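Methyltransferase (Geobacter sulfurreducens PCA, PDB 3C3P) probably transfers a methyl group from S-adenosyl-L-methionine to an oxygen atom of its substrate. Local coordinates at residues A26-I31 and D65-A70; E20-V25 and F74-S79; L130-D135 and A140-R145. All coordinates share one frame; numbering follows the deposited sequence.

Interaction 1: A26-I31 and D65-A70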
ATOM      1  N   ALA A  26       3.869  -5.892 -22.044  1.00 47.19           N
ATOM      2  CA  ALA A  26       5.006  -5.482 -22.883  1.00 46.14           C
ATOM      3  C   ALA A  26       4.520  -4.892 -24.210  1.00 45.70           C
ATOM      4  O   ALA A  26       5.118  -3.953 -24.753  1.00 45.63           O
ATOM      5  CB  ALA A  26       5.955  -6.653 -23.114  1.00 46.15           C
ATOM      6  N   ALA A  27       3.408  -5.430 -24.695  1.00 44.88           N
ATOM      7  CA  ALA A  27       2.824  -4.993 -25.955  1.00 44.18           C
ATOM      8  C   ALA A  27       2.246  -3.611 -25.776  1.00 43.88           C
ATOM      9  O   ALA A  27       2.285  -2.782 -26.673  1.00 43.99           O
ATOM     10  CB  ALA A  27       1.746  -5.952 -26.400  1.00 44.16           C
HETATM   11  N   MSE A  28       1.751  -3.378 -24.569  1.00 44.14           N
HETATM   12  CA  MSE A  28       1.107  -2.109 -24.183  1.00 43.85           C
HETATM   13  C   MSE A  28       2.091  -0.935 -24.004  1.00 45.57           C
HETATM   14  O   MSE A  28       1.789   0.213 -24.345  1.00 46.22           O
HETATM   15  CB  MSE A  28       0.251  -2.322 -22.922  1.00 42.03           C
HETATM   16  CG  MSE A  28      -0.415  -1.078 -22.423  1.00 40.72           C
HETATM   17 SE   MSE A  28      -1.759  -1.434 -21.060  0.75 38.02          SE
HETATM   18  CE  MSE A  28      -0.674  -2.386 -19.740  1.00 38.83           C
ATOM     19  N   GLU A  29       3.268  -1.239 -23.476  1.00 46.88           N
ATOM     20  CA  GLU A  29       4.323  -0.238 -23.263  1.00 47.71           C
ATOM     21  C   GLU A  29       4.791   0.358 -24.570  1.00 47.74           C
ATOM     22  O   GLU A  29       4.876   1.568 -24.741  1.00 48.35           O
ATOM     23  CB  GLU A  29       5.538  -0.886 -22.603  1.00 48.64           C
ATOM     24  CG  GLU A  29       5.294  -1.334 -21.164  1.00 49.42           C
ATOM     25  CD  GLU A  29       6.416  -2.193 -20.585  1.00 50.30           C
ATOM     26  OE1 GLU A  29       7.407  -2.466 -21.299  1.00 51.18           O
ATOM     27  OE2 GLU A  29       6.288  -2.607 -19.409  1.00 50.94           O
ATOM     28  N   GLN A  30       5.124  -0.535 -25.489  0.50 47.66           N
ATOM     29  CA  GLN A  30       5.582  -0.153 -26.837  0.50 47.50           C
ATOM     30  C   GLN A  30       4.546   0.627 -27.618  0.50 47.24           C
ATOM     31  O   GLN A  30       4.876   1.539 -28.377  0.50 47.25           O
ATOM     32  CB  GLN A  30       5.981  -1.384 -27.656  0.50 47.65           C
ATOM     33  CG  GLN A  30       7.399  -1.871 -27.438  0.50 47.66           C
ATOM     34  CD  GLN A  30       8.416  -0.916 -28.037  0.50 47.56           C
ATOM     35  OE1 GLN A  30       8.057   0.102 -28.630  0.50 47.17           O
ATOM     36  NE2 GLN A  30       9.692  -1.249 -27.899  0.50 47.60           N
ATOM     37  N   ILE A  31       3.290   0.273 -27.411  1.00 47.02           N
ATOM     38  CA  ILE A  31       2.187   0.933 -28.123  1.00 46.63           C
ATOM     39  C   ILE A  31       2.053   2.328 -27.533  1.00 46.55           C
ATOM     40  O   ILE A  31       1.692   3.292 -28.209  1.00 46.33           O
ATOM     41  CB  ILE A  31       0.857   0.213 -27.993  1.00 46.72           C
ATOM     42  CG1 ILE A  31       0.840  -1.009 -28.907  1.00 46.87           C
ATOM     43  CG2 ILE A  31      -0.247   1.140 -28.419  1.00 46.96           C
ATOM     44  CD1 ILE A  31      -0.403  -1.860 -28.790  1.00 46.78           C
ATOM     45  N   ASP A  65      -7.822   6.994 -18.762  1.00 32.59           N
ATOM     46  CA  ASP A  65      -6.901   5.876 -18.667  1.00 31.93           C
ATOM     47  C   ASP A  65      -6.264   5.522 -20.007  1.00 32.11           C
ATOM     48  O   ASP A  65      -6.853   4.840 -20.865  1.00 30.92           O
ATOM     49  CB  ASP A  65      -7.645   4.674 -18.056  1.00 31.80           C
ATOM     50  CG  ASP A  65      -6.725   3.544 -17.658  1.00 31.65           C
ATOM     51  OD1 ASP A  65      -5.506   3.769 -17.532  1.00 31.71           O
ATOM     52  OD2 ASP A  65      -7.226   2.420 -17.423  1.00 30.25           O
ATOM     53  N   GLY A  66      -5.044   6.032 -20.156  1.00 31.26           N
ATOM     54  CA  GLY A  66      -4.221   5.798 -21.322  1.00 31.82           C
ATOM     55  C   GLY A  66      -4.028   4.306 -21.546  1.00 31.18           C
ATOM     56  O   GLY A  66      -3.457   3.581 -20.708  1.00 30.00           O
ATOM     57  N   LEU A  67      -4.553   3.881 -22.696  1.00 31.46           N
ATOM     58  CA  LEU A  67      -4.507   2.501 -23.177  1.00 31.70           C
ATOM     59  C   LEU A  67      -5.178   1.507 -22.243  1.00 30.81           C
ATOM     60  O   LEU A  67      -5.050   0.301 -22.429  1.00 31.19           O
ATOM     61  CB  LEU A  67      -3.060   2.052 -23.429  1.00 31.61           C
ATOM     62  CG  LEU A  67      -2.228   2.833 -24.443  1.00 32.10           C
ATOM     63  CD1 LEU A  67      -0.864   2.188 -24.508  1.00 31.83           C
ATOM     64  CD2 LEU A  67      -2.872   2.880 -25.823  1.00 31.71           C
ATOM     65  N   GLY A  68      -5.939   2.016 -21.289  1.00 29.78           N
ATOM     66  CA  GLY A  68      -6.609   1.155 -20.315  1.00 30.72           C
ATOM     67  C   GLY A  68      -5.594   0.480 -19.397  1.00 31.68           C
ATOM     68  O   GLY A  68      -5.852  -0.561 -18.796  1.00 31.33           O
ATOM     69  N   CYS A  69      -4.439   1.102 -19.263  1.00 32.82           N
ATOM     70  CA  CYS A  69      -3.382   0.511 -18.433  1.00 34.82           C
ATOM     71  C   CYS A  69      -3.768   0.306 -16.957  1.00 32.94           C
ATOM     72  O   CYS A  69      -3.541  -0.759 -16.379  1.00 32.48           O
ATOM     73  CB  CYS A  69      -2.102   1.338 -18.518  1.00 37.19           C
ATOM     74  SG  CYS A  69      -0.751   0.610 -17.583  1.00 42.99           S
ATOM     75  N   ALA A  70      -4.340   1.334 -16.349  1.00 31.65           N
ATOM     76  CA  ALA A  70      -4.745   1.263 -14.935  1.00 30.83           C
ATOM     77  C   ALA A  70      -5.850   0.236 -14.750  1.00 31.05           C
ATOM     78  O   ALA A  70      -5.839  -0.580 -13.825  1.00 31.61           O
ATOM     79  CB  ALA A  70      -5.214   2.657 -14.423  1.00 29.61           C
TER
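M28, a selenomethionine on helix 23-34, reaches across to the loop 65-68 and the first turn of helix 69-75; the side-chain packing there is apolar, with no hydrogen bond across it. Its CG stands anti to the backbone N (chi1 178°) and the chain stays extended through chi2, which carries the selenium clear of its own helix; a bend at chi3 (57°) then turns the methyl group toward C69. SE lies 3.6 Å from C69 CA, and CE rests 3.7 Å from C69 SG. A methionine-type side chain, long, unbranched and flexible, bridges the separation between helix and loop, and the small C69 lets SE come close to its CA.

L67 completes the apolar patch. It runs antiparallel to M28, with CD1 3.9 Å from M28 CG and 3.3 Å from M28 O. Both CD1 and CD2 of L67 also reach I31 CG2, each at 4.1 Å. The leucine thus packs against residues three apart on one helix, a spacing that puts both on the same face.

Hydrogen bonds shape the loop without crossing the contact. D65 OD1 accepts from A70 N at 2.9 Å through its syn lone pair, and backbone bonds from G68 N to D65 O and from C69 N to G66 O draw the turn tight. L67 and G68 both have positive phi; glycine adopts this readily at G68, the N-cap of the helix.

The loop follows strand 59-63, as the glycine-containing turn after the first strand does in Rossmann-like methyltransferases, where it commonly borders the cofactor site. Helix 91-104 flanks the contact, with H96 touching M28 and I31 and M100 touching M28, while I39 packs on M28 and C69.

Interaction 2: E20-V25 and F74-S79. With PEG (di(hydroxyethyl)ether), chain N.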
ATOM      1  N   GLU A  20       9.073 -12.523 -14.886  1.00 45.19           N
ATOM      2  CA  GLU A  20       9.053 -12.475 -16.356  1.00 45.95           C
ATOM      3  C   GLU A  20       7.842 -11.632 -16.736  1.00 46.69           C
ATOM      4  O   GLU A  20       6.743 -11.807 -16.206  1.00 46.67           O
ATOM      5  CB  GLU A  20       8.951 -13.867 -16.975  1.00 46.12           C
ATOM      6  CG  GLU A  20       9.020 -13.880 -18.497  1.00 45.92           C
ATOM      7  N   ALA A  21       8.055 -10.708 -17.655  1.00 47.61           N
ATOM      8  CA  ALA A  21       6.983  -9.804 -18.089  1.00 48.92           C
ATOM      9  C   ALA A  21       5.896 -10.460 -18.935  1.00 49.20           C
ATOM     10  O   ALA A  21       6.154 -11.339 -19.741  1.00 49.95           O
ATOM     11  CB  ALA A  21       7.579  -8.597 -18.840  1.00 49.54           C
ATOM     12  N   ASP A  22       4.675 -10.001 -18.690  1.00 49.73           N
ATOM     13  CA  ASP A  22       3.471 -10.441 -19.400  1.00 49.54           C
ATOM     14  C   ASP A  22       3.573  -9.774 -20.775  1.00 49.40           C
ATOM     15  O   ASP A  22       3.756  -8.556 -20.846  1.00 48.73           O
ATOM     16  CB  ASP A  22       2.216 -10.011 -18.614  1.00 49.93           C
ATOM     17  CG  ASP A  22       0.896 -10.498 -19.222  1.00 50.36           C
ATOM     18  OD1 ASP A  22       0.826 -10.850 -20.419  1.00 50.59           O
ATOM     19  OD2 ASP A  22      -0.106 -10.492 -18.479  1.00 50.74           O
ATOM     20  N   PRO A  23       3.469 -10.548 -21.882  1.00 49.03           N
ATOM     21  CA  PRO A  23       3.602  -9.895 -23.194  1.00 48.84           C
ATOM     22  C   PRO A  23       2.494  -8.885 -23.442  1.00 48.56           C
ATOM     23  O   PRO A  23       2.635  -7.969 -24.254  1.00 47.74           O
ATOM     24  CB  PRO A  23       3.523 -11.061 -24.188  1.00 49.10           C
ATOM     25  CG  PRO A  23       2.823 -12.145 -23.465  1.00 49.14           C
ATOM     26  CD  PRO A  23       3.154 -11.981 -22.010  1.00 49.28           C
ATOM     27  N   VAL A  24       1.412  -9.062 -22.702  1.00 48.59           N
ATOM     28  CA  VAL A  24       0.256  -8.170 -22.787  1.00 48.63           C
ATOM     29  C   VAL A  24       0.696  -6.798 -22.349  1.00 48.14           C
ATOM     30  O   VAL A  24       0.388  -5.775 -22.954  1.00 47.99           O
ATOM     31  CB  VAL A  24      -0.862  -8.559 -21.815  1.00 48.67           C
ATOM     32  CG1 VAL A  24      -1.991  -7.562 -21.918  1.00 49.04           C
ATOM     33  CG2 VAL A  24      -1.372  -9.973 -22.089  1.00 49.30           C
ATOM     34  N   VAL A  25       1.405  -6.810 -21.233  1.00 48.32           N
ATOM     35  CA  VAL A  25       1.930  -5.586 -20.630  1.00 48.03           C
ATOM     36  C   VAL A  25       3.046  -5.005 -21.496  1.00 47.76           C
ATOM     37  O   VAL A  25       3.131  -3.788 -21.696  1.00 48.11           O
ATOM     38  CB  VAL A  25       2.423  -5.810 -19.162  1.00 48.33           C
ATOM     39  CG1 VAL A  25       3.136  -4.582 -18.635  1.00 48.17           C
ATOM     40  CG2 VAL A  25       1.255  -6.165 -18.239  1.00 48.24           C
ATOM     41  N   PHE A  74      -6.261  -3.197 -12.337  1.00 28.78           N
ATOM     42  CA  PHE A  74      -7.417  -3.330 -11.442  1.00 28.97           C
ATOM     43  C   PHE A  74      -8.348  -4.508 -11.808  1.00 29.48           C
ATOM     44  O   PHE A  74      -8.863  -5.211 -10.922  1.00 29.89           O
ATOM     45  CB  PHE A  74      -8.236  -2.036 -11.376  1.00 28.51           C
ATOM     46  CG  PHE A  74      -7.540  -0.904 -10.675  1.00 29.90           C
ATOM     47  CD1 PHE A  74      -7.182  -1.030  -9.332  1.00 29.54           C
ATOM     48  CD2 PHE A  74      -7.338   0.307 -11.300  1.00 30.05           C
ATOM     49  CE1 PHE A  74      -6.567   0.013  -8.644  1.00 29.95           C
ATOM     50  CE2 PHE A  74      -6.730   1.361 -10.607  1.00 31.05           C
ATOM     51  CZ  PHE A  74      -6.352   1.208  -9.281  1.00 30.35           C
ATOM     52  N   ALA A  75      -8.577  -4.707 -13.106  1.00 29.38           N
ATOM     53  CA  ALA A  75      -9.476  -5.773 -13.576  1.00 29.56           C
ATOM     54  C   ALA A  75      -9.013  -7.149 -13.122  1.00 30.02           C
ATOM     55  O   ALA A  75      -9.810  -8.038 -12.827  1.00 30.58           O
ATOM     56  CB  ALA A  75      -9.621  -5.743 -15.121  1.00 29.19           C
ATOM     57  N   ARG A  76      -7.707  -7.283 -13.080  1.00 31.12           N
ATOM     58  CA  ARG A  76      -7.047  -8.538 -12.705  1.00 33.24           C
ATOM     59  C   ARG A  76      -7.185  -8.858 -11.233  1.00 32.13           C
ATOM     60  O   ARG A  76      -7.029 -10.001 -10.825  1.00 29.51           O
ATOM     61  CB  ARG A  76      -5.539  -8.471 -13.018  1.00 36.17           C
ATOM     62  CG  ARG A  76      -5.195  -8.230 -14.485  1.00 39.43           C
ATOM     63  CD  ARG A  76      -3.768  -8.681 -14.833  1.00 42.20           C
ATOM     64  NE  ARG A  76      -3.561 -10.063 -14.377  1.00 44.47           N
ATOM     65  CZ  ARG A  76      -2.652 -10.921 -14.827  1.00 47.47           C
ATOM     66  NH1 ARG A  76      -1.881 -10.634 -15.870  1.00 48.62           N
ATOM     67  NH2 ARG A  76      -2.582 -12.125 -14.262  1.00 48.54           N
ATOM     68  N   ALA A  77      -7.503  -7.821 -10.463  1.00 31.34           N
ATOM     69  CA  ALA A  77      -7.594  -7.897  -8.993  1.00 32.08           C
ATOM     70  C   ALA A  77      -8.971  -8.059  -8.391  1.00 33.08           C
ATOM     71  O   ALA A  77      -9.095  -8.219  -7.179  1.00 33.54           O
ATOM     72  CB  ALA A  77      -6.940  -6.616  -8.384  1.00 29.63           C
ATOM     73  N   ILE A  78      -9.994  -8.043  -9.232  1.00 34.34           N
ATOM     74  CA  ILE A  78     -11.380  -8.121  -8.735  1.00 35.02           C
ATOM     75  C   ILE A  78     -12.173  -9.340  -9.177  1.00 36.29           C
ATOM     76  O   ILE A  78     -11.867 -10.001 -10.182  1.00 34.86           O
ATOM     77  CB  ILE A  78     -12.191  -6.822  -9.128  1.00 34.41           C
ATOM     78  CG1 ILE A  78     -12.442  -6.767 -10.630  1.00 34.17           C
ATOM     79  CG2 ILE A  78     -11.465  -5.522  -8.652  1.00 35.49           C
ATOM     80  CD1 ILE A  78     -13.470  -5.737 -11.043  1.00 34.02           C
ATOM     81  N   SER A  79     -13.217  -9.638  -8.407  1.00 37.76           N
ATOM     82  CA  SER A  79     -14.096 -10.783  -8.742  1.00 38.74           C
ATOM     83  C   SER A  79     -15.073 -10.441  -9.842  1.00 37.54           C
ATOM     84  O   SER A  79     -15.247  -9.292 -10.254  1.00 35.65           O
ATOM     85  CB  SER A  79     -14.916 -11.289  -7.545  1.00 40.32           C
ATOM     86  OG  SER A  79     -15.819 -10.289  -7.058  1.00 41.83           O
TER
HETATM   87  C1  PEG N 220       0.046 -13.888 -16.249  1.00 85.79           C
HETATM   88  O1  PEG N 220       0.690 -12.660 -16.598  1.00 85.60           O
HETATM   89  C2  PEG N 220      -1.225 -14.095 -17.074  1.00 85.84           C
HETATM   90  O2  PEG N 220      -1.792 -15.371 -16.768  1.00 85.91           O
HETATM   91  C3  PEG N 220      -1.631 -16.308 -17.833  1.00 85.78           C
HETATM   92  C4  PEG N 220      -0.155 -16.654 -18.053  1.00 85.71           C
HETATM   93  O4  PEG N 220       0.449 -17.144 -16.849  1.00 85.58           O
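D22 and R76 approach from opposite directions and meet at a single pair of atoms, OD2 of the aspartate and NH1 of the arginine, 3.2 Å apart. The carboxylate and guanidinium planes stand 89° apart, almost perpendicular, so this salt bridge lacks the paired, coplanar geometry of a two-pronged one. OD2 lies at the edge of the guanidinium, in its plane. With its chain bent at chi3 (51°), R76, near the C-terminal part of helix 69-75, spans the distance; the length of arginine suits a bridge between backbones this far apart. D22 is much shorter, and a chi1 of -176° swings its carboxylate away from the backbone N and toward the arginine.

D22 also occupies the N-cap of helix 23-34, where its OD1 appears to accept from V24 N, though the exact place of OD1 is somewhat doubtful. Aspartate is a common residue at this position because its carboxylate can accept from a backbone NH of the first turn, and P23 follows well, since proline lacks an NH to be satisfied there. The salt bridge joins the start of helix 23-34 to the chain around R76, near helix 69-75, on the surface of the Rossmann-like fold. The positive end of the helix dipole would be expected to favour the charged form of D22.

A molecule of di(hydroxyethyl)ether, probably from the crystallisation liquor, lies beside the pair. Its O1 makes a weak hydrogen bond to D22 OD2 at 3.0 Å and weakly accepts from R76 NH1 at 3.4 Å, while its C1 sits near R76 NH2. W72 of helix 69-75 packs against D22, V24 and V25.

Interaction 3: L130-D135 and A140-R145. With EDO (1,2-ethanediol), chain K.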
ATOM      1  N   LEU A 130     -11.083   4.940  -6.192  1.00 28.99           N
ATOM      2  CA  LEU A 130     -11.114   6.005  -7.184  1.00 28.72           C
ATOM      3  C   LEU A 130      -9.670   6.282  -7.598  1.00 29.36           C
ATOM      4  O   LEU A 130      -8.812   6.718  -6.789  1.00 28.12           O
ATOM      5  CB  LEU A 130     -11.803   7.264  -6.657  1.00 29.06           C
ATOM      6  CG  LEU A 130     -11.795   8.422  -7.674  1.00 28.26           C
ATOM      7  CD1 LEU A 130     -12.582   8.031  -8.931  1.00 28.29           C
ATOM      8  CD2 LEU A 130     -12.326   9.739  -7.096  1.00 28.75           C
ATOM      9  N   PHE A 131      -9.402   5.977  -8.864  1.00 29.21           N
ATOM     10  CA  PHE A 131      -8.076   6.167  -9.442  1.00 30.42           C
ATOM     11  C   PHE A 131      -7.993   7.553 -10.041  1.00 33.26           C
ATOM     12  O   PHE A 131      -8.946   8.031 -10.667  1.00 34.25           O
ATOM     13  CB  PHE A 131      -7.765   5.115 -10.504  1.00 31.18           C
ATOM     14  CG  PHE A 131      -6.406   5.273 -11.139  1.00 32.00           C
ATOM     15  CD1 PHE A 131      -5.280   4.696 -10.555  1.00 32.80           C
ATOM     16  CD2 PHE A 131      -6.250   5.989 -12.308  1.00 32.64           C
ATOM     17  CE1 PHE A 131      -4.024   4.820 -11.154  1.00 32.76           C
ATOM     18  CE2 PHE A 131      -4.982   6.127 -12.905  1.00 31.84           C
ATOM     19  CZ  PHE A 131      -3.888   5.541 -12.320  1.00 32.31           C
HETATM   20  N   MSE A 132      -6.848   8.186  -9.839  1.00 32.95           N
HETATM   21  CA  MSE A 132      -6.662   9.521 -10.321  1.00 36.33           C
HETATM   22  C   MSE A 132      -5.241   9.827 -10.811  1.00 35.72           C
HETATM   23  O   MSE A 132      -4.272   9.330 -10.259  1.00 34.94           O
HETATM   24  CB  MSE A 132      -6.931  10.385  -9.107  1.00 37.87           C
HETATM   25  CG  MSE A 132      -7.630  11.556  -9.438  1.00 39.37           C
HETATM   26 SE   MSE A 132      -7.475  12.727  -7.947  0.75 40.08          SE
HETATM   27  CE  MSE A 132      -8.351  11.631  -6.559  1.00 30.27           C
ATOM     28  N   ASP A 133      -5.151  10.631 -11.870  1.00 36.61           N
ATOM     29  CA  ASP A 133      -3.857  11.096 -12.433  1.00 36.62           C
ATOM     30  C   ASP A 133      -3.682  12.604 -12.144  1.00 36.30           C
ATOM     31  O   ASP A 133      -4.383  13.462 -12.676  1.00 35.55           O
ATOM     32  CB  ASP A 133      -3.750  10.795 -13.928  1.00 38.54           C
ATOM     33  CG  ASP A 133      -2.369  11.132 -14.508  1.00 39.64           C
ATOM     34  OD1 ASP A 133      -1.558  11.836 -13.848  1.00 39.81           O
ATOM     35  OD2 ASP A 133      -2.103  10.700 -15.651  1.00 41.56           O
ATOM     36  N   CYS A 134      -2.729  12.896 -11.277  1.00 37.27           N
ATOM     37  CA  CYS A 134      -2.456  14.267 -10.867  1.00 38.94           C
ATOM     38  C   CYS A 134      -1.980  15.174 -11.980  1.00 39.00           C
ATOM     39  O   CYS A 134      -1.988  16.392 -11.804  1.00 39.04           O
ATOM     40  CB  CYS A 134      -1.436  14.322  -9.722  1.00 39.02           C
ATOM     41  SG  CYS A 134      -2.032  13.596  -8.181  1.00 40.27           S
ATOM     42  N   ASP A 135      -1.571  14.605 -13.107  1.00 39.74           N
ATOM     43  CA  ASP A 135      -1.110  15.391 -14.270  0.50 39.84           C
ATOM     44  C   ASP A 135      -2.255  15.943 -15.071  1.00 40.49           C
ATOM     45  O   ASP A 135      -2.126  16.936 -15.778  1.00 41.11           O
ATOM     46  CB  ASP A 135      -0.301  14.544 -15.255  0.50 39.40           C
ATOM     47  CG  ASP A 135       1.074  14.244 -14.772  0.50 38.82           C
ATOM     48  OD1 ASP A 135       1.525  14.908 -13.823  0.50 38.84           O
ATOM     49  OD2 ASP A 135       1.726  13.386 -15.387  0.50 38.28           O
ATOM     50  N   ALA A 140      -8.151  18.483  -5.746  1.00 39.41           N
ATOM     51  CA  ALA A 140      -9.122  19.120  -4.832  1.00 40.44           C
ATOM     52  C   ALA A 140     -10.454  19.290  -5.522  1.00 40.90           C
ATOM     53  O   ALA A 140     -11.510  19.106  -4.934  1.00 41.39           O
ATOM     54  CB  ALA A 140      -8.615  20.473  -4.328  1.00 39.49           C
ATOM     55  N   ASP A 141     -10.354  19.602  -6.802  1.00 41.97           N
ATOM     56  CA  ASP A 141     -11.520  19.815  -7.664  1.00 42.38           C
ATOM     57  C   ASP A 141     -12.240  18.488  -7.884  1.00 41.31           C
ATOM     58  O   ASP A 141     -13.450  18.402  -7.773  1.00 40.47           O
ATOM     59  CB  ASP A 141     -11.108  20.457  -8.999  1.00 43.59           C
ATOM     60  CG  ASP A 141     -10.590  21.895  -8.838  1.00 45.30           C
ATOM     61  OD1 ASP A 141     -10.736  22.483  -7.735  1.00 46.54           O
ATOM     62  OD2 ASP A 141     -10.074  22.470  -9.832  1.00 46.93           O
ATOM     63  N   VAL A 142     -11.471  17.443  -8.149  1.00 40.84           N
ATOM     64  CA  VAL A 142     -12.031  16.104  -8.371  1.00 40.16           C
ATOM     65  C   VAL A 142     -12.770  15.589  -7.143  1.00 40.20           C
ATOM     66  O   VAL A 142     -13.851  15.012  -7.224  1.00 38.01           O
ATOM     67  CB  VAL A 142     -10.917  15.056  -8.725  1.00 40.13           C
ATOM     68  CG1 VAL A 142     -11.446  13.628  -8.631  1.00 40.52           C
ATOM     69  CG2 VAL A 142     -10.298  15.344 -10.100  1.00 40.23           C
ATOM     70  N   LEU A 143     -12.169  15.836  -5.993  1.00 40.44           N
ATOM     71  CA  LEU A 143     -12.701  15.350  -4.729  1.00 41.17           C
ATOM     72  C   LEU A 143     -13.943  16.152  -4.310  1.00 41.61           C
ATOM     73  O   LEU A 143     -14.879  15.616  -3.715  1.00 41.83           O
ATOM     74  CB  LEU A 143     -11.584  15.384  -3.673  1.00 41.62           C
ATOM     75  CG  LEU A 143     -11.777  14.563  -2.405  1.00 41.69           C
ATOM     76  CD1 LEU A 143     -12.102  13.157  -2.811  1.00 41.17           C
ATOM     77  CD2 LEU A 143     -10.527  14.611  -1.487  1.00 40.96           C
ATOM     78  N   GLU A 144     -13.978  17.429  -4.664  1.00 41.94           N
ATOM     79  CA  GLU A 144     -15.127  18.271  -4.297  1.00 42.17           C
ATOM     80  C   GLU A 144     -16.335  17.756  -5.041  1.00 42.04           C
ATOM     81  O   GLU A 144     -17.454  17.800  -4.535  1.00 43.31           O
ATOM     82  CB  GLU A 144     -14.898  19.756  -4.610  1.00 42.67           C
ATOM     83  CG  GLU A 144     -16.036  20.699  -4.133  1.00 43.66           C
ATOM     84  N   ARG A 145     -16.088  17.222  -6.227  1.00 41.39           N
ATOM     85  CA  ARG A 145     -17.151  16.684  -7.091  1.00 41.58           C
ATOM     86  C   ARG A 145     -17.510  15.232  -6.811  1.00 41.83           C
ATOM     87  O   ARG A 145     -18.681  14.850  -6.847  1.00 42.00           O
ATOM     88  CB  ARG A 145     -16.734  16.758  -8.567  1.00 41.55           C
TER
HETATM   89  C1  EDO K 217       2.487  16.773 -11.403  1.00 55.14           C
HETATM   90  O1  EDO K 217       1.728  15.556 -11.457  1.00 53.56           O
HETATM   91  C2  EDO K 217       3.586  16.758 -10.336  1.00 55.25           C
HETATM   92  O2  EDO K 217       3.099  16.140  -9.143  1.00 55.58           O
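V142 has a chi1 of 167°, which turns CG1 to the far side of the CA-CB bond from the backbone N and sends that methyl from helix 139-146 toward the selenomethionine M132, whose chain bends at chi3 (-61°) against it. SE of M132 lies 4.1 Å from V142 CG1, and the two side chains run past each other in opposite senses. The same methyl meets L130 CD2 at 4.3 Å. One branch of the valine therefore touches both strand residues, which lie two apart on strand 127-133 and so point to the same face of the sheet. The shapes suit their places: a compact branched valine fits close against the sheet, while the leucine and a flexible methionine-type chain fill the space between strand and helix. No hydrogen bond crosses the contact, and its three touching residues are buried.

Strand 127-133 lies in the middle of the mixed sheet, between parallel strands 59-63 and 154-159, and helix 139-146 covers one of its faces before the chain enters strand 154-159. This is the right-handed beta-alpha-beta crossover of a Rossmann-like fold. F131, between L130 and M132, turns to the other face, toward V40 and V62. F182 of helix 181-186 also packs on M132, and F137 touches V142.

At the end of the strand, D133 makes an Asx turn: its OD1 accepts from D135 N at 2.9 Å, the donor lying 44° out of the carboxylate plane. N160 also bonds to D133 OD1, giving that oxygen two partners as the chain leaves the sheet. The short side chain of aspartate allows it to reach back to the NH two residues on. D135 OD2 is held by the backbone N of G165, while a 1,2-ethanediol, probably from the crystallisation liquor, lies beside OD1.

In the fold
Interactions 1 and 2 tie together the same two helices, 23-34 and 69-75, at different levels. Interaction 1 is buried and relies on apolar packing alone, whereas interaction 2 lies at the surface and is a salt bridge; along the chain the first is nested inside the loop closed by the second. Interaction 3, also buried and apolar, joins a central strand to the helix that follows it, on the opposite side of the chain's centre from the other two. F131 links all three: F131 CE2 lies 3.8 Å from A70 CB and F131 CD1 lies 3.6 Å from F74 CE2, so helix 69-75 rests on the sheet face opposite helix 139-146.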